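Local coordinates for nitroreductase FRM2 (Saccharomyces cerevisiae, PDB 4URP), which reduces the nitro compound 4-nitroquinoline N-oxide by way of its hydroxylamine, using FMN as cofactor and NADH as electron donor, at residues A10-L20 / W133-N144; H63-A71 / K81-E89. All blocks are in the same frame, centred on the assembly; numbering follows the deposited sequence.

Contact 1 (A10-L20 / W133-N144); sequences AITNRRTIYNL and WTALELLGLGAN
Arg14 and Trp133 both swing their side chains anti to the backbone nitrogen (chi1 -179° for the arginine), and this sends the arginine across the indole. Bends at chi2 and chi3 then fold the arginine back over one ring face, where Arg14 CZ stands 4.4 Å from the centroid of the Trp133 six-membered ring in a cation-pi contact. The guanidinium stands on edge there, its plane turned 82° from that of the indole, with Arg14 NE over the middle of the indole and NH2 3.6 Å from Trp133 CH2. Thr16 meets the same ring at its edge, with CG2 3.6 Å from Trp133 CZ2. Beside the arginine, Glu137 OE1 lies against Arg14 CA and CG, 3.3 Å from CG, with the carboxylate plane 21° from that of the guanidinium, and Arg15 N gives OE1 a weak hydrogen bond. OE2 faces the indole instead and takes one of two weak bonds from Trp133 NE1, the other going to Ala143 O. Ala143 O also accepts from Ile17 N at 3.1 Å, tying the loop to strand 143-144. Farther back, at the end of helix 7-12, Ala10 CB packs 3.9 Å from Leu138 CD2. Arg14 also packs on Pro45 of the second subunit and Arg15 on Asn49 of that subunit, which places the loop at the dimer interface. In the nitroreductase family, arginines after the first helix commonly line the FMN site, and the position of 10-20 between subunits is consistent with lying near such a site.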
loop_
_atom_site.group_PDB
_atom_site.type_symbol
_atom_site.label_atom_id
_atom_site.label_comp_id
_atom_site.label_asym_id
_atom_site.label_seq_id
_atom_site.Cartn_x
_atom_site.Cartn_y
_atom_site.Cartn_z
ATOM N N ALA A 10 -3.162 12.259 -10.613
ATOM C CA ALA A 10 -4.143 11.187 -10.527
ATOM C C ALA A 10 -4.326 10.770 -9.077
ATOM O O ALA A 10 -5.396 10.308 -8.679
ATOM C CB ALA A 10 -3.712 10.003 -11.375
ATOM N N ILE A 11 -3.273 10.932 -8.285
ATOM C CA ILE A 11 -3.338 10.633 -6.863
ATOM C C ILE A 11 -4.110 11.720 -6.133
ATOM O O ILE A 11 -4.970 11.431 -5.301
ATOM C CB ILE A 11 -1.931 10.519 -6.254
ATOM C CG1 ILE A 11 -1.213 9.290 -6.815
ATOM C CG2 ILE A 11 -2.001 10.430 -4.738
ATOM C CD1 ILE A 11 0.135 9.057 -6.195
ATOM N N THR A 12 -3.805 12.970 -6.462
ATOM C CA THR A 12 -4.435 14.110 -5.809
ATOM C C THR A 12 -5.925 14.189 -6.124
ATOM O O THR A 12 -6.724 14.607 -5.287
ATOM C CB THR A 12 -3.756 15.432 -6.206
ATOM O OG1 THR A 12 -3.828 15.602 -7.626
ATOM C CG2 THR A 12 -2.296 15.423 -5.783
ATOM N N ASN A 13 -6.296 13.785 -7.333
ATOM C CA ASN A 13 -7.702 13.752 -7.710
ATOM C C ASN A 13 -8.312 12.378 -7.474
ATOM O O ASN A 13 -8.594 11.639 -8.418
ATOM C CB ASN A 13 -7.885 14.189 -9.163
ATOM C CG ASN A 13 -7.756 15.690 -9.335
ATOM O OD1 ASN A 13 -8.031 16.460 -8.413
ATOM N ND2 ASN A 13 -7.338 16.113 -10.520
ATOM N N ARG A 14 -8.510 12.050 -6.201
ATOM C CA ARG A 14 -9.064 10.763 -5.807
ATOM C C ARG A 14 -9.527 10.807 -4.356
ATOM O O ARG A 14 -8.777 11.223 -3.476
ATOM C CB ARG A 14 -8.014 9.664 -5.977
ATOM C CG ARG A 14 -8.499 8.273 -5.618
ATOM C CD ARG A 14 -7.705 7.687 -4.460
ATOM N NE ARG A 14 -8.482 7.686 -3.223
ATOM C CZ ARG A 14 -8.327 8.566 -2.239
ATOM N NH1 ARG A 14 -7.420 9.531 -2.341
ATOM N NH2 ARG A 14 -9.081 8.484 -1.154
ATOM N N ARG A 15 -10.766 10.386 -4.116
ATOM C CA ARG A 15 -11.295 10.276 -2.757
ATOM C C ARG A 15 -12.553 9.414 -2.712
ATOM O O ARG A 15 -13.098 9.042 -3.750
ATOM C CB ARG A 15 -11.578 11.657 -2.154
ATOM C CG ARG A 15 -10.830 11.930 -0.848
ATOM C CD ARG A 15 -11.376 11.075 0.285
ATOM N NE ARG A 15 -10.423 10.899 1.378
ATOM C CZ ARG A 15 -10.626 11.324 2.621
ATOM N NH1 ARG A 15 -11.749 11.957 2.933
ATOM N NH2 ARG A 15 -9.708 11.116 3.553
ATOM N N THR A 16 -12.999 9.100 -1.498
ATOM C CA THR A 16 -14.152 8.235 -1.278
ATOM C C THR A 16 -15.426 8.802 -1.886
ATOM O O THR A 16 -15.811 9.934 -1.614
ATOM C CB THR A 16 -14.415 8.017 0.222
ATOM O OG1 THR A 16 -14.683 9.277 0.850
ATOM C CG2 THR A 16 -13.217 7.368 0.888
ATOM N N ILE A 17 -16.083 7.991 -2.705
ATOM C CA ILE A 17 -17.318 8.392 -3.364
ATOM C C ILE A 17 -18.469 7.497 -2.937
ATOM O O ILE A 17 -18.430 6.284 -3.129
ATOM C CB ILE A 17 -17.183 8.296 -4.889
ATOM C CG1 ILE A 17 -16.196 9.344 -5.402
ATOM C CG2 ILE A 17 -18.527 8.485 -5.550
ATOM C CD1 ILE A 17 -16.689 10.755 -5.251
ATOM N N TYR A 18 -19.492 8.105 -2.353
ATOM C CA TYR A 18 -20.671 7.367 -1.928
ATOM C C TYR A 18 -21.817 7.585 -2.902
ATOM O O TYR A 18 -22.742 6.775 -2.968
ATOM C CB TYR A 18 -21.080 7.777 -0.515
ATOM C CG TYR A 18 -20.023 7.482 0.521
ATOM C CD1 TYR A 18 -19.757 6.179 0.916
ATOM C CD2 TYR A 18 -19.293 8.505 1.109
ATOM C CE1 TYR A 18 -18.795 5.901 1.861
ATOM C CE2 TYR A 18 -18.327 8.235 2.062
ATOM C CZ TYR A 18 -18.083 6.931 2.432
ATOM O OH TYR A 18 -17.124 6.647 3.377
ATOM N N ASN A 19 -21.753 8.683 -3.651
ATOM C CA ASN A 19 -22.695 8.921 -4.734
ATOM C C ASN A 19 -22.479 7.889 -5.829
ATOM O O ASN A 19 -21.610 8.048 -6.684
ATOM C CB ASN A 19 -22.521 10.328 -5.304
ATOM C CG ASN A 19 -23.267 10.519 -6.612
ATOM O OD1 ASN A 19 -24.430 10.136 -6.740
ATOM N ND2 ASN A 19 -22.587 11.085 -7.603
ATOM N N LEU A 20 -23.268 6.824 -5.793
ATOM C CA LEU A 20 -23.056 5.714 -6.706
ATOM C C LEU A 20 -24.330 5.247 -7.393
ATOM O O LEU A 20 -25.363 5.041 -6.757
ATOM C CB LEU A 20 -22.423 4.538 -5.963
ATOM C CG LEU A 20 -21.044 4.079 -6.439
ATOM C CD1 LEU A 20 -20.057 5.232 -6.427
ATOM C CD2 LEU A 20 -20.539 2.929 -5.582
ATOM N N TRP A 133 -7.915 1.442 -6.702
ATOM C CA TRP A 133 -8.857 2.497 -6.359
ATOM C C TRP A 133 -8.547 3.767 -7.139
ATOM O O TRP A 133 -9.442 4.399 -7.702
ATOM C CB TRP A 133 -8.751 2.774 -4.860
ATOM C CG TRP A 133 -9.783 3.703 -4.299
ATOM C CD1 TRP A 133 -10.791 4.323 -4.969
ATOM C CD2 TRP A 133 -9.889 4.102 -2.933
ATOM N NE1 TRP A 133 -11.524 5.097 -4.100
ATOM C CE2 TRP A 133 -10.996 4.979 -2.849
ATOM C CE3 TRP A 133 -9.170 3.815 -1.778
ATOM C CZ2 TRP A 133 -11.382 5.559 -1.644
ATOM C CZ3 TRP A 133 -9.554 4.388 -0.592
ATOM C CH2 TRP A 133 -10.653 5.253 -0.532
ATOM N N THR A 134 -7.272 4.135 -7.169
ATOM C CA THR A 134 -6.841 5.347 -7.852
ATOM C C THR A 134 -6.926 5.185 -9.368
ATOM O O THR A 134 -6.924 6.167 -10.105
ATOM C CB THR A 134 -5.397 5.723 -7.447
ATOM O OG1 THR A 134 -5.234 5.543 -6.034
ATOM C CG2 THR A 134 -5.093 7.171 -7.798
ATOM N N ALA A 135 -7.010 3.940 -9.830
ATOM C CA ALA A 135 -7.093 3.660 -11.258
ATOM C C ALA A 135 -8.538 3.530 -11.733
ATOM O O ALA A 135 -8.867 3.923 -12.851
ATOM C CB ALA A 135 -6.306 2.404 -11.600
ATOM N N LEU A 136 -9.396 2.972 -10.885
ATOM C CA LEU A 136 -10.816 2.859 -11.202
ATOM C C LEU A 136 -11.450 4.231 -11.350
ATOM O O LEU A 136 -12.366 4.424 -12.149
ATOM C CB LEU A 136 -11.549 2.075 -10.115
ATOM C CG LEU A 136 -11.452 0.554 -10.195
ATOM C CD1 LEU A 136 -12.328 -0.069 -9.125
ATOM C CD2 LEU A 136 -11.867 0.083 -11.573
ATOM N N GLU A 137 -10.954 5.186 -10.574
ATOM C CA GLU A 137 -11.472 6.544 -10.630
ATOM C C GLU A 137 -10.963 7.288 -11.861
ATOM O O GLU A 137 -11.497 8.334 -12.226
ATOM C CB GLU A 137 -11.120 7.310 -9.354
ATOM C CG GLU A 137 -11.735 6.718 -8.101
ATOM C CD GLU A 137 -11.851 7.725 -6.978
ATOM O OE1 GLU A 137 -11.388 8.868 -7.164
ATOM O OE2 GLU A 137 -12.408 7.380 -5.912
ATOM N N LEU A 138 -9.939 6.742 -12.507
ATOM C CA LEU A 138 -9.415 7.343 -13.726
ATOM C C LEU A 138 -10.286 6.969 -14.916
ATOM O O LEU A 138 -10.444 7.752 -15.852
ATOM C CB LEU A 138 -7.974 6.901 -13.972
ATOM C CG LEU A 138 -6.921 7.496 -13.038
ATOM C CD1 LEU A 138 -5.532 7.114 -13.506
ATOM C CD2 LEU A 138 -7.069 9.001 -12.973
ATOM N N LEU A 139 -10.847 5.766 -14.866
ATOM C CA LEU A 139 -11.744 5.285 -15.908
ATOM C C LEU A 139 -13.003 6.133 -15.943
ATOM O O LEU A 139 -13.597 6.336 -17.000
ATOM C CB LEU A 139 -12.113 3.822 -15.657
ATOM C CG LEU A 139 -11.233 2.734 -16.277
ATOM C CD1 LEU A 139 -9.757 3.031 -16.082
ATOM C CD2 LEU A 139 -11.591 1.386 -15.675
ATOM N N GLY A 140 -13.400 6.621 -14.773
ATOM C CA GLY A 140 -14.563 7.478 -14.649
ATOM C C GLY A 140 -15.421 7.083 -13.464
ATOM O O GLY A 140 -16.253 7.859 -12.993
ATOM N N LEU A 141 -15.209 5.868 -12.975
ATOM C CA LEU A 141 -16.001 5.326 -11.878
ATOM C C LEU A 141 -15.799 6.077 -10.572
ATOM O O LEU A 141 -14.847 6.833 -10.415
ATOM C CB LEU A 141 -15.656 3.852 -11.659
ATOM C CG LEU A 141 -16.067 2.835 -12.723
ATOM C CD1 LEU A 141 -15.152 1.629 -12.650
ATOM C CD2 LEU A 141 -17.508 2.421 -12.512
ATOM N N GLY A 142 -16.715 5.849 -9.638
ATOM C CA GLY A 142 -16.581 6.325 -8.278
ATOM C C GLY A 142 -16.464 5.119 -7.370
ATOM O O GLY A 142 -17.177 4.134 -7.544
ATOM N N ALA A 143 -15.553 5.184 -6.408
ATOM C CA ALA A 143 -15.293 4.038 -5.549
ATOM C C ALA A 143 -14.992 4.443 -4.113
ATOM O O ALA A 143 -14.574 5.568 -3.849
ATOM C CB ALA A 143 -14.157 3.205 -6.115
ATOM N N ASN A 144 -15.210 3.515 -3.189
ATOM C CA ASN A 144 -14.985 3.781 -1.778
ATOM C C ASN A 144 -14.459 2.566 -1.025
ATOM O O ASN A 144 -14.593 1.428 -1.471
ATOM C CB ASN A 144 -16.268 4.294 -1.121
ATOM C CG ASN A 144 -17.352 3.235 -1.052
ATOM O OD1 ASN A 144 -18.147 3.083 -1.980
ATOM N ND2 ASN A 144 -17.392 2.499 0.054
#

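Contact 2 (H63-A71 / K81-E89); sequences HKRIWDAVA and KRPESCRDE
Cys86 sits over one face of the Trp67 indole. Cys86 CB makes a CH-pi contact 4.0 Å from the centroid of the five-membered ring of Trp67, while Cys86 SG stands 4.5 Å from the centroid of its six-membered ring. Pro83 comes in beside the same indole and reaches on toward the next turn of the helix: its CG meets Val70 CG1 at 3.8 Å, nearly crosswise, and its CB meets Ala71 CB at 3.7 Å. Trp67 CB touches Arg87 CB at 3.6 Å. With the indole cut back to an alanine, Cys86 would probably lose the face it rests on and a gap is likely to open between helix and loop. Farther out the indole reaches Gln169 and Val171 of strand 164-172 and Ser93 of strand 92-99, so helix 60-73 lies against the antiparallel sheet of the nitroreductase fold, and the 81-89 loop is part of the return from that helix to strand 92-99. Pro83 and Cys86 are brought to one side by a helix-like turn, Pro83 O accepting from Cys86 N (2.9 Å) and weakly from Arg87 N. At one end of the contact the His63 ring points NE2, edge-on, at Cys86 O in a hydrogen bond whose modelled length is too short to be trusted. Arg87 CG is wedged between N and the carbonyl carbon (chi1 49°); CB and CG lie against Trp67 CB, and the bend at chi2 turns the chain outward past Asp68. The Arg87 guanidinium meets two carboxylates through charge, with no N-H aimed at either: Asp68 OD1 sits over one face in a long salt bridge, 3.9 Å from Arg87 NH1, and Asp88 OD2 lies over the opposite face, 3.3 Å from Arg87 NE.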
loop_
_atom_site.group_PDB
_atom_site.type_symbol
_atom_site.label_atom_id
_atom_site.label_comp_id
_atom_site.label_asym_id
_atom_site.label_seq_id
_atom_site.Cartn_x
_atom_site.Cartn_y
_atom_site.Cartn_z
ATOM N N HIS A 63 -23.243 -9.592 -6.110
ATOM C CA HIS A 63 -22.801 -8.437 -5.344
ATOM C C HIS A 63 -23.846 -8.096 -4.296
ATOM O O HIS A 63 -23.530 -7.907 -3.123
ATOM C CB HIS A 63 -22.606 -7.246 -6.278
ATOM C CG HIS A 63 -22.517 -5.929 -5.570
ATOM N ND1 HIS A 63 -21.333 -5.427 -5.081
ATOM C CD2 HIS A 63 -23.467 -5.013 -5.267
ATOM C CE1 HIS A 63 -21.554 -4.254 -4.508
ATOM N NE2 HIS A 63 -22.848 -3.985 -4.610
ATOM N N LYS A 64 -25.098 -8.023 -4.735
ATOM C CA LYS A 64 -26.208 -7.709 -3.847
ATOM C C LYS A 64 -26.391 -8.793 -2.790
ATOM O O LYS A 64 -26.877 -8.524 -1.693
ATOM C CB LYS A 64 -27.501 -7.556 -4.650
ATOM C CG LYS A 64 -27.471 -6.456 -5.697
ATOM C CD LYS A 64 -28.880 -6.106 -6.152
ATOM C CE LYS A 64 -28.894 -4.906 -7.087
ATOM N NZ LYS A 64 -28.487 -5.257 -8.479
ATOM N N ARG A 65 -25.987 -10.013 -3.126
ATOM C CA ARG A 65 -26.191 -11.163 -2.255
ATOM C C ARG A 65 -25.399 -11.067 -0.959
ATOM O O ARG A 65 -25.839 -11.556 0.081
ATOM C CB ARG A 65 -25.811 -12.446 -2.992
ATOM C CG ARG A 65 -26.884 -13.516 -2.973
ATOM C CD ARG A 65 -26.521 -14.648 -3.916
ATOM N NE ARG A 65 -27.633 -15.573 -4.104
ATOM C CZ ARG A 65 -28.601 -15.399 -4.998
ATOM N NH1 ARG A 65 -28.594 -14.333 -5.788
ATOM N NH2 ARG A 65 -29.578 -16.290 -5.103
ATOM N N ILE A 66 -24.229 -10.440 -1.022
ATOM C CA ILE A 66 -23.344 -10.380 0.136
ATOM C C ILE A 66 -23.670 -9.221 1.068
ATOM O O ILE A 66 -23.768 -9.401 2.281
ATOM C CB ILE A 66 -21.864 -10.302 -0.283
ATOM C CG1 ILE A 66 -21.466 -11.569 -1.041
ATOM C CG2 ILE A 66 -20.973 -10.139 0.935
ATOM C CD1 ILE A 66 -21.712 -12.838 -0.259
ATOM N N TRP A 67 -23.833 -8.031 0.504
ATOM C CA TRP A 67 -24.131 -6.856 1.315
ATOM C C TRP A 67 -25.508 -6.965 1.959
ATOM O O TRP A 67 -25.771 -6.350 2.994
ATOM C CB TRP A 67 -24.028 -5.586 0.477
ATOM C CG TRP A 67 -22.699 -5.404 -0.167
ATOM C CD1 TRP A 67 -22.384 -5.662 -1.465
ATOM C CD2 TRP A 67 -21.500 -4.926 0.450
ATOM N NE1 TRP A 67 -21.065 -5.372 -1.699
ATOM C CE2 TRP A 67 -20.500 -4.918 -0.538
ATOM C CE3 TRP A 67 -21.178 -4.503 1.742
ATOM C CZ2 TRP A 67 -19.201 -4.504 -0.279
ATOM C CZ3 TRP A 67 -19.886 -4.092 1.998
ATOM C CH2 TRP A 67 -18.913 -4.096 0.993
ATOM N N ASP A 68 -26.382 -7.754 1.343
ATOM C CA ASP A 68 -27.686 -8.038 1.923
ATOM C C ASP A 68 -27.526 -8.973 3.108
ATOM O O ASP A 68 -28.340 -8.970 4.029
ATOM C CB ASP A 68 -28.610 -8.675 0.888
ATOM C CG ASP A 68 -29.905 -9.167 1.492
ATOM O OD1 ASP A 68 -30.841 -8.353 1.637
ATOM O OD2 ASP A 68 -29.985 -10.367 1.831
ATOM N N ALA A 69 -26.472 -9.781 3.071
ATOM C CA ALA A 69 -26.187 -10.714 4.151
ATOM C C ALA A 69 -25.535 -9.985 5.315
ATOM O O ALA A 69 -25.771 -10.306 6.476
ATOM C CB ALA A 69 -25.289 -11.834 3.657
ATOM N N VAL A 70 -24.704 -9.002 4.995
ATOM C CA VAL A 70 -24.080 -8.188 6.024
ATOM C C VAL A 70 -25.140 -7.328 6.692
ATOM O O VAL A 70 -25.232 -7.283 7.916
ATOM C CB VAL A 70 -22.972 -7.286 5.443
ATOM C CG1 VAL A 70 -22.466 -6.318 6.501
ATOM C CG2 VAL A 70 -21.837 -8.131 4.898
ATOM N N ALA A 71 -25.971 -6.682 5.877
ATOM C CA ALA A 71 -27.023 -5.798 6.378
ATOM C C ALA A 71 -28.160 -6.544 7.073
ATOM O O ALA A 71 -29.250 -6.003 7.252
ATOM C CB ALA A 71 -27.571 -4.939 5.251
ATOM N N LYS A 81 -27.139 1.324 6.553
ATOM C CA LYS A 81 -27.321 2.177 5.384
ATOM C C LYS A 81 -26.002 2.310 4.629
ATOM O O LYS A 81 -25.856 3.135 3.728
ATOM C CB LYS A 81 -27.862 3.548 5.794
ATOM C CG LYS A 81 -28.519 4.316 4.653
ATOM C CD LYS A 81 -29.452 3.415 3.863
ATOM C CE LYS A 81 -29.860 4.047 2.546
ATOM N NZ LYS A 81 -30.646 3.102 1.710
ATOM N N ARG A 82 -25.037 1.488 5.020
ATOM C CA ARG A 82 -23.786 1.374 4.286
ATOM C C ARG A 82 -23.753 0.092 3.446
ATOM O O ARG A 82 -23.458 0.151 2.258
ATOM C CB ARG A 82 -22.575 1.476 5.225
ATOM C CG ARG A 82 -21.237 1.429 4.518
ATOM C CD ARG A 82 -20.983 2.704 3.744
ATOM N NE ARG A 82 -20.768 3.835 4.640
ATOM C CZ ARG A 82 -19.568 4.252 5.028
ATOM N NH1 ARG A 82 -18.475 3.630 4.597
ATOM N NH2 ARG A 82 -19.456 5.291 5.844
ATOM N N PRO A 83 -24.073 -1.071 4.044
ATOM C CA PRO A 83 -24.127 -2.246 3.171
ATOM C C PRO A 83 -25.293 -2.197 2.185
ATOM O O PRO A 83 -25.135 -2.598 1.035
ATOM C CB PRO A 83 -24.333 -3.401 4.155
ATOM C CG PRO A 83 -23.835 -2.895 5.442
ATOM C CD PRO A 83 -24.200 -1.454 5.461
ATOM N N GLU A 84 -26.448 -1.711 2.625
ATOM C CA GLU A 84 -27.619 -1.706 1.757
ATOM C C GLU A 84 -27.530 -0.608 0.706
ATOM O O GLU A 84 -28.209 -0.662 -0.318
ATOM C CB GLU A 84 -28.909 -1.600 2.570
ATOM C CG GLU A 84 -29.328 -0.199 2.945
ATOM C CD GLU A 84 -30.487 -0.207 3.918
ATOM O OE1 GLU A 84 -30.654 -1.217 4.633
ATOM O OE2 GLU A 84 -31.241 0.788 3.964
ATOM N N SER A 85 -26.686 0.387 0.963
ATOM C CA SER A 85 -26.404 1.411 -0.033
ATOM C C SER A 85 -25.209 0.986 -0.874
ATOM O O SER A 85 -24.739 1.731 -1.735
ATOM C CB SER A 85 -26.132 2.757 0.632
ATOM O OG SER A 85 -25.043 2.673 1.535
ATOM N N CYS A 86 -24.721 -0.222 -0.618
ATOM C CA CYS A 86 -23.665 -0.807 -1.431
ATOM C C CYS A 86 -24.240 -1.870 -2.360
ATOM O O CYS A 86 -23.659 -2.172 -3.402
ATOM C CB CYS A 86 -22.574 -1.420 -0.549
ATOM S SG CYS A 86 -21.348 -0.242 0.068
ATOM N N ARG A 87 -25.386 -2.432 -1.983
ATOM C CA ARG A 87 -26.029 -3.457 -2.795
ATOM C C ARG A 87 -27.216 -2.914 -3.577
ATOM O O ARG A 87 -27.908 -3.663 -4.262
ATOM C CB ARG A 87 -26.466 -4.642 -1.930
ATOM C CG ARG A 87 -27.239 -4.266 -0.684
ATOM C CD ARG A 87 -28.704 -4.650 -0.778
ATOM N NE ARG A 87 -29.414 -4.316 0.454
ATOM C CZ ARG A 87 -30.716 -4.504 0.641
ATOM N NH1 ARG A 87 -31.463 -5.023 -0.325
ATOM N NH2 ARG A 87 -31.273 -4.170 1.796
ATOM N N ASP A 88 -27.451 -1.611 -3.479
ATOM C CA ASP A 88 -28.563 -0.996 -4.197
ATOM C C ASP A 88 -28.126 0.251 -4.949
ATOM O O ASP A 88 -28.949 0.947 -5.543
ATOM C CB ASP A 88 -29.694 -0.645 -3.229
ATOM C CG ASP A 88 -30.269 -1.862 -2.542
ATOM O OD1 ASP A 88 -30.386 -2.918 -3.195
ATOM O OD2 ASP A 88 -30.609 -1.762 -1.346
ATOM N N GLU A 89 -26.828 0.533 -4.924
ATOM C CA GLU A 89 -26.312 1.737 -5.564
ATOM C C GLU A 89 -25.035 1.477 -6.356
ATOM O O GLU A 89 -24.617 2.306 -7.160
ATOM C CB GLU A 89 -26.071 2.833 -4.523
ATOM C CG GLU A 89 -27.332 3.288 -3.811
ATOM C CD GLU A 89 -27.092 4.461 -2.891
ATOM O OE1 GLU A 89 -26.135 5.224 -3.137
ATOM O OE2 GLU A 89 -27.865 4.624 -1.924
#

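Both segments of contact 2 fall between the two segments of contact 1 along the chain, and the centres of the two contacts lie about 20 Å apart. They meet where the 10-20 and 81-89 segments end or pass each other: Leu20 O packs 3.2 Å from Glu89 CB, and Tyr18 OH lies 3.5 Å from Arg82 NH1. Strand 164-172 offers a second bridge, since Val171 touches Asn144 from contact 1 and both Trp67 and Cys86 from contact 2. Their surroundings differ: contact 1 faces the second subunit, where the FMN site of this family is probably formed, whereas no other chain of the assembly touches contact 2.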